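Ets DNA-binding protein pokkuri (PDB 1SV4) acts as an Ets-family transcriptional repressor that holds back photoreceptor development, opposing the proneural signal mediated by RAS, and is seen here as its SAM/Pointed domain. Local coordinates at residues S8-W13 / M71-S76. The protein carries 1 engineered substitution. Sequence-based numbering, arbitrary orientation.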
ATOM      1  N   SER A   8      -4.643 -12.138   1.654  1.00 21.78           N
ATOM      2  CA  SER A   8      -4.228 -11.717   2.990  1.00 26.69           C
ATOM      3  C   SER A   8      -2.726 -11.413   3.064  1.00 26.62           C
ATOM      4  O   SER A   8      -2.296 -10.588   3.862  1.00 28.34           O
ATOM      5  CB  SER A   8      -4.600 -12.787   4.026  1.00 24.13           C
ATOM      6  OG  SER A   8      -3.795 -13.941   3.865  1.00 28.17           O
ATOM      7  N   ASP A   9      -1.935 -12.069   2.221  1.00 27.11           N
ATOM      8  CA  ASP A   9      -0.486 -11.853   2.203  1.00 27.16           C
ATOM      9  C   ASP A   9      -0.124 -10.835   1.104  1.00 26.72           C
ATOM     10  O   ASP A   9      -0.135 -11.161  -0.085  1.00 24.48           O
ATOM     11  CB  ASP A   9       0.234 -13.183   1.938  1.00 27.94           C
ATOM     12  CG  ASP A   9       1.744 -13.051   1.984  1.00 30.44           C
ATOM     13  OD1 ASP A   9       2.244 -11.904   2.026  1.00 29.14           O
ATOM     14  OD2 ASP A   9       2.432 -14.098   1.977  1.00 30.27           O
ATOM     15  N   PRO A  10       0.230  -9.598   1.499  1.00 26.49           N
ATOM     16  CA  PRO A  10       0.596  -8.513   0.577  1.00 26.79           C
ATOM     17  C   PRO A  10       1.689  -8.879  -0.428  1.00 26.26           C
ATOM     18  O   PRO A  10       1.753  -8.310  -1.515  1.00 26.95           O
ATOM     19  CB  PRO A  10       1.049  -7.388   1.515  1.00 26.92           C
ATOM     20  CG  PRO A  10       0.311  -7.686   2.794  1.00 29.54           C
ATOM     21  CD  PRO A  10       0.441  -9.182   2.895  1.00 25.95           C
ATOM     22  N   ARG A  11       2.552  -9.821  -0.061  1.00 26.24           N
ATOM     23  CA  ARG A  11       3.642 -10.235  -0.941  1.00 27.40           C
ATOM     24  C   ARG A  11       3.104 -10.959  -2.165  1.00 24.99           C
ATOM     25  O   ARG A  11       3.824 -11.139  -3.139  1.00 25.75           O
ATOM     26  CB  ARG A  11       4.598 -11.185  -0.211  1.00 30.31           C
ATOM     27  CG  ARG A  11       4.915 -10.805   1.215  1.00 36.64           C
ATOM     28  CD  ARG A  11       6.076  -9.850   1.307  1.00 40.42           C
ATOM     29  NE  ARG A  11       6.493  -9.712   2.697  1.00 46.59           N
ATOM     30  CZ  ARG A  11       7.572  -9.052   3.106  1.00 46.95           C
ATOM     31  NH1 ARG A  11       8.376  -8.448   2.231  1.00 45.30           N
ATOM     32  NH2 ARG A  11       7.848  -9.003   4.405  1.00 47.85           N
ATOM     33  N   LEU A  12       1.846 -11.381  -2.102  1.00 23.02           N
ATOM     34  CA  LEU A  12       1.223 -12.108  -3.204  1.00 24.55           C
ATOM     35  C   LEU A  12       0.417 -11.196  -4.112  1.00 25.26           C
ATOM     36  O   LEU A  12      -0.141 -11.635  -5.110  1.00 24.83           O
ATOM     37  CB  LEU A  12       0.305 -13.205  -2.662  1.00 22.39           C
ATOM     38  CG  LEU A  12       0.986 -14.205  -1.735  1.00 21.27           C
ATOM     39  CD1 LEU A  12       0.011 -15.310  -1.406  1.00 21.77           C
ATOM     40  CD2 LEU A  12       2.242 -14.774  -2.414  1.00 21.75           C
ATOM     41  N   TRP A  13       0.358  -9.921  -3.765  1.00 24.71           N
ATOM     42  CA  TRP A  13      -0.403  -8.971  -4.558  1.00 25.98           C
ATOM     43  C   TRP A  13       0.148  -8.691  -5.952  1.00 25.29           C
ATOM     44  O   TRP A  13       1.356  -8.549  -6.146  1.00 26.16           O
ATOM     45  CB  TRP A  13      -0.515  -7.638  -3.821  1.00 25.30           C
ATOM     46  CG  TRP A  13      -1.353  -7.669  -2.585  1.00 23.61           C
ATOM     47  CD1 TRP A  13      -2.178  -8.676  -2.163  1.00 22.05           C
ATOM     48  CD2 TRP A  13      -1.497  -6.611  -1.639  1.00 24.56           C
ATOM     49  NE1 TRP A  13      -2.827  -8.306  -1.009  1.00 23.65           N
ATOM     50  CE2 TRP A  13      -2.427  -7.043  -0.664  1.00 24.17           C
ATOM     51  CE3 TRP A  13      -0.926  -5.339  -1.518  1.00 24.22           C
ATOM     52  CZ2 TRP A  13      -2.805  -6.245   0.410  1.00 23.88           C
ATOM     53  CZ3 TRP A  13      -1.303  -4.545  -0.448  1.00 25.36           C
ATOM     54  CH2 TRP A  13      -2.234  -5.002   0.503  1.00 23.89           C
ATOM     55  N   MET A  71       1.327  -3.096   8.940  1.00 34.39           N
ATOM     56  CA  MET A  71       0.375  -3.751   9.819  1.00 35.45           C
ATOM     57  C   MET A  71      -0.263  -4.942   9.119  1.00 35.35           C
ATOM     58  O   MET A  71      -0.533  -5.961   9.754  1.00 35.63           O
ATOM     59  CB  MET A  71      -0.673  -2.749  10.287  1.00 40.41           C
ATOM     60  CG  MET A  71      -0.026  -1.595  11.037  1.00 47.65           C
ATOM     61  SD  MET A  71      -1.127  -0.656  12.084  1.00 56.85           S
ATOM     62  CE  MET A  71      -1.837   0.462  10.888  1.00 53.74           C
ATOM     63  N   LEU A  72      -0.486  -4.832   7.810  1.00 33.98           N
ATOM     64  CA  LEU A  72      -1.064  -5.945   7.063  1.00 33.39           C
ATOM     65  C   LEU A  72      -0.058  -7.088   6.982  1.00 34.88           C
ATOM     66  O   LEU A  72      -0.427  -8.263   7.078  1.00 35.89           O
ATOM     67  CB  LEU A  72      -1.454  -5.518   5.645  1.00 33.99           C
ATOM     68  CG  LEU A  72      -2.673  -4.608   5.532  1.00 35.48           C
ATOM     69  CD1 LEU A  72      -3.024  -4.414   4.065  1.00 33.86           C
ATOM     70  CD2 LEU A  72      -3.848  -5.234   6.281  1.00 34.59           C
ATOM     71  N   ILE A  73       1.212  -6.741   6.798  1.00 35.48           N
ATOM     72  CA  ILE A  73       2.269  -7.742   6.717  1.00 39.12           C
ATOM     73  C   ILE A  73       2.335  -8.478   8.052  1.00 40.93           C
ATOM     74  O   ILE A  73       2.380  -9.707   8.094  1.00 40.06           O
ATOM     75  CB  ILE A  73       3.639  -7.081   6.400  1.00 38.42           C
ATOM     76  CG1 ILE A  73       3.631  -6.555   4.964  1.00 36.08           C
ATOM     77  CG2 ILE A  73       4.775  -8.081   6.600  1.00 38.96           C
ATOM     78  CD1 ILE A  73       4.806  -5.679   4.627  1.00 34.98           C
ATOM     79  N   ILE A  74       2.326  -7.718   9.140  1.00 44.15           N
ATOM     80  CA  ILE A  74       2.364  -8.306  10.474  1.00 47.04           C
ATOM     81  C   ILE A  74       1.124  -9.164  10.677  1.00 50.28           C
ATOM     82  O   ILE A  74       1.209 -10.315  11.103  1.00 50.63           O
ATOM     83  CB  ILE A  74       2.392  -7.211  11.558  1.00 46.69           C
ATOM     84  CG1 ILE A  74       3.746  -6.503  11.538  1.00 43.88           C
ATOM     85  CG2 ILE A  74       2.107  -7.810  12.924  1.00 46.71           C
ATOM     86  CD1 ILE A  74       3.803  -5.290  12.432  1.00 44.01           C
ATOM     87  N   GLU A  75      -0.028  -8.588  10.356  1.00 53.46           N
ATOM     88  CA  GLU A  75      -1.308  -9.267  10.496  1.00 56.72           C
ATOM     89  C   GLU A  75      -1.388 -10.568   9.692  1.00 58.52           C
ATOM     90  O   GLU A  75      -2.192 -11.445  10.005  1.00 59.20           O
ATOM     91  CB  GLU A  75      -2.431  -8.326  10.057  1.00 58.91           C
ATOM     92  CG  GLU A  75      -3.830  -8.834  10.332  1.00 61.98           C
ATOM     93  CD  GLU A  75      -4.899  -7.880   9.824  1.00 65.15           C
ATOM     94  OE1 GLU A  75      -4.825  -6.675  10.156  1.00 66.42           O
ATOM     95  OE2 GLU A  75      -5.811  -8.335   9.095  1.00 66.31           O
ATOM     96  N   SER A  76      -0.563 -10.696   8.658  1.00 60.24           N
ATOM     97  CA  SER A  76      -0.579 -11.904   7.838  1.00 62.55           C
ATOM     98  C   SER A  76       0.432 -12.927   8.342  1.00 64.40           C
ATOM     99  O   SER A  76       0.222 -14.132   8.206  1.00 64.21           O
ATOM    100  CB  SER A  76      -0.274 -11.573   6.372  1.00 61.99           C
ATOM    101  OG  SER A  76       1.096 -11.253   6.189  1.00 61.39           O
TER
HETATM  102  O   HOH W   1      -1.524 -14.711   5.404  1.00 47.21           O
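P10 sets its ring against the helical segment 71-76 and touches two successive side chains of it: CG of P10 lies 4.0 Å from CB of L72 and 4.1 Å from CG1 of I73. On one flank of the proline, L72 carries its CD1 methyl to the benzo rim of W13, 3.7 Å from CH2 and near the plane of the indole, an edge contact in which the two side chains run roughly perpendicular. The torsion of L72 (chi1 -72°, CG anti to the carbonyl carbon) sends the branch that way. On the other flank, CG2 of I73 meets NH2 of R11 at 3.9 Å; R11 gets there because its chain bends at chi2 (-87°) before running out extended. No direct hydrogen bond joins the two segments; the packing is largely apolar, with S8 O against CB of S76 at 3.4 Å, and a water on S8 OG gives a weak bond to S76 O. In the all-helical SAM/Pointed fold, this contact joins the loop before helix 15-28 to the closing turns of helix 62-77, the last of the domain. L69, one turn earlier on that helix, also touches both P10 and W13, while C47 borders P10, R11 and I73. An Asx turn helps shape the loop: OD1 of D9 accepts from the backbone N of R11 at 3.0 Å, from above the carboxylate plane, and backbone bonds from L12 N to D9 O and W13 N to P10 O close the 3-10 turn. That turn lays CA of P10 over the centre of one indole face, 3.5 Å above its plane, and P7 O holds W13 NE1. On the helix, S76 OG as modelled hydrogen-bonds back to I73 O at 2.8 Å, on the same carbonyl face as S76 N.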